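PDB 2A61: transcriptional regulator Tm0710, which probably binds DNA as a dimeric winged-helix transcriptional regulator of the MarR family. Local coordinates for residues T32-D37 with T65-R70. Sequence-based numbering, arbitrary orientation.
Sequences TPAQFD and TGLVKR
Gln35 lays its amide over one face of the Arg70 guanidinium, with Gln35 NE2 3.4 Å above the guanidinium plane and displaced toward its rim. The amide and guanidinium planes are 32° apart, and the two side chains cross at about a right angle. In Gln35, CG stands beside the backbone N and anti to the carbonyl carbon (chi1 -75°), and from there the chain continues extended toward Leu67. Gln35 CG packs on Leu67 CD2 at 3.8 Å, while Gln35 NE2 sends a weak but almost straight hydrogen bond to Leu67 O (3.4 Å). The other end of the amide turns back to its own helix: Gln35 OE1 receives Thr32 N at 3.0 Å through a lone pair in the carbonyl plane, and Gln35 N in turn donates to Thr32 OG1 at 3.2 Å. This reciprocal pair is a capping box; its Thr32 N to Gln35 OE1 bond, with the weak NE2 bond to Leu67 O, orients the amide. Thr32 OG1 is also hydrogen-bonded to Gly58 O of the second subunit, and Thr32 CG2 lies near the guanidinium plane at its edge, 3.7 Å from Arg70 NH1. Deeper in the contact, Ala34 CB meets Leu67 CD1 at 3.9 Å; Leu67 also packs on Ile38 and on Leu57 of helix 50-57, and Gly58 of the second subunit touches both Ala34 and Leu67. The axes of segments 33-37 and 65-70 cross at -75°, packing helix 33-45 against helix 61-73, probably the recognition helix of the helix-turn-helix formed with helix 50-57, as in the winged-helix domain of MarR-family regulators.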
loop_
_atom_site.group_PDB
_atom_site.type_symbol
_atom_site.label_atom_id
_atom_site.label_comp_id
_atom_site.label_asym_id
_atom_site.label_seq_id
_atom_site.Cartn_x
_atom_site.Cartn_y
_atom_site.Cartn_z
ATOM N N THR A 32 -6.387 -11.378 6.862
ATOM C CA THR A 32 -5.499 -10.388 7.471
ATOM C C THR A 32 -4.842 -9.539 6.355
ATOM O O THR A 32 -4.830 -9.949 5.176
ATOM C CB THR A 32 -4.383 -11.045 8.327
ATOM O OG1 THR A 32 -3.399 -11.618 7.448
ATOM C CG2 THR A 32 -4.946 -12.162 9.317
ATOM N N PRO A 33 -4.303 -8.345 6.709
ATOM C CA PRO A 33 -3.560 -7.512 5.703
ATOM C C PRO A 33 -2.475 -8.251 4.868
ATOM O O PRO A 33 -2.405 -8.067 3.633
ATOM C CB PRO A 33 -2.941 -6.403 6.564
ATOM C CG PRO A 33 -3.949 -6.270 7.734
ATOM C CD PRO A 33 -4.486 -7.656 8.021
ATOM N N ALA A 34 -1.643 -9.065 5.525
ATOM C CA ALA A 34 -0.612 -9.806 4.836
ATOM C C ALA A 34 -1.219 -10.882 3.949
ATOM O O ALA A 34 -0.746 -11.099 2.824
ATOM C CB ALA A 34 0.361 -10.419 5.823
ATOM N N GLN A 35 -2.275 -11.542 4.429
ATOM C CA GLN A 35 -2.990 -12.495 3.588
ATOM C C GLN A 35 -3.597 -11.828 2.354
ATOM O O GLN A 35 -3.570 -12.403 1.270
ATOM C CB GLN A 35 -4.087 -13.187 4.355
ATOM C CG GLN A 35 -3.633 -14.280 5.369
ATOM C CD GLN A 35 -4.862 -14.980 5.967
ATOM O OE1 GLN A 35 -5.752 -14.311 6.487
ATOM N NE2 GLN A 35 -4.921 -16.333 5.874
ATOM N N PHE A 36 -4.205 -10.663 2.532
ATOM C CA PHE A 36 -4.772 -9.942 1.399
ATOM C C PHE A 36 -3.709 -9.492 0.378
ATOM O O PHE A 36 -3.938 -9.541 -0.827
ATOM C CB PHE A 36 -5.553 -8.704 1.890
ATOM C CG PHE A 36 -6.163 -7.908 0.785
ATOM C CD1 PHE A 36 -7.185 -8.446 0.009
ATOM C CD2 PHE A 36 -5.734 -6.615 0.521
ATOM C CE1 PHE A 36 -7.749 -7.694 -1.034
ATOM C CE2 PHE A 36 -6.301 -5.879 -0.517
ATOM C CZ PHE A 36 -7.300 -6.434 -1.278
ATOM N N ASP A 37 -2.559 -9.054 0.879
ATOM C CA ASP A 37 -1.433 -8.678 0.016
ATOM C C ASP A 37 -0.971 -9.854 -0.888
ATOM O O ASP A 37 -0.626 -9.636 -2.058
ATOM C CB ASP A 37 -0.257 -8.193 0.848
ATOM C CG ASP A 37 -0.459 -6.795 1.438
ATOM O OD1 ASP A 37 -1.194 -5.937 0.868
ATOM O OD2 ASP A 37 0.133 -6.581 2.524
ATOM N N THR A 65 4.283 -19.625 4.670
ATOM C CA THR A 65 3.664 -20.936 4.773
ATOM C C THR A 65 2.446 -20.872 5.631
ATOM O O THR A 65 1.428 -21.395 5.250
ATOM C CB THR A 65 4.616 -22.034 5.346
ATOM O OG1 THR A 65 5.776 -22.108 4.523
ATOM C CG2 THR A 65 3.926 -23.400 5.339
ATOM N N GLY A 66 2.534 -20.226 6.799
ATOM C CA GLY A 66 1.350 -20.088 7.680
ATOM C C GLY A 66 0.181 -19.323 7.070
ATOM O O GLY A 66 -0.997 -19.736 7.188
ATOM N N LEU A 67 0.499 -18.197 6.421
ATOM C CA LEU A 67 -0.491 -17.394 5.730
ATOM C C LEU A 67 -1.200 -18.130 4.585
ATOM O O LEU A 67 -2.395 -18.021 4.452
ATOM C CB LEU A 67 0.129 -16.063 5.201
ATOM C CG LEU A 67 0.828 -15.130 6.222
ATOM C CD1 LEU A 67 1.686 -14.085 5.515
ATOM C CD2 LEU A 67 -0.241 -14.434 7.136
ATOM N N VAL A 68 -0.416 -18.787 3.719
ATOM C CA VAL A 68 -0.913 -19.495 2.523
ATOM C C VAL A 68 -1.741 -20.734 2.930
ATOM O O VAL A 68 -2.779 -21.009 2.355
ATOM C CB VAL A 68 0.272 -19.858 1.623
ATOM C CG1 VAL A 68 -0.121 -20.892 0.566
ATOM C CG2 VAL A 68 0.858 -18.534 0.959
ATOM N N LYS A 69 -1.259 -21.466 3.917
ATOM C CA LYS A 69 -1.954 -22.694 4.407
ATOM C C LYS A 69 -3.403 -22.424 4.816
ATOM O O LYS A 69 -4.296 -23.221 4.535
ATOM C CB LYS A 69 -1.171 -23.240 5.601
ATOM C CG LYS A 69 -1.784 -24.393 6.358
ATOM C CD LYS A 69 -0.837 -24.879 7.465
ATOM C CE LYS A 69 -0.621 -23.812 8.573
ATOM N NZ LYS A 69 0.375 -24.231 9.594
ATOM N N ARG A 70 -3.624 -21.287 5.481
ATOM C CA ARG A 70 -4.986 -20.867 5.876
ATOM C C ARG A 70 -5.801 -20.450 4.657
ATOM O O ARG A 70 -6.959 -20.773 4.547
ATOM C CB ARG A 70 -4.922 -19.667 6.784
ATOM C CG ARG A 70 -4.823 -19.952 8.265
ATOM C CD ARG A 70 -5.061 -18.550 8.956
ATOM N NE ARG A 70 -3.757 -17.958 9.126
ATOM C CZ ARG A 70 -3.503 -16.695 9.407
ATOM N NH1 ARG A 70 -4.474 -15.805 9.532
ATOM N NH2 ARG A 70 -2.250 -16.353 9.566
HETATM O O HOH W 1 -6.853 -15.431 9.492
#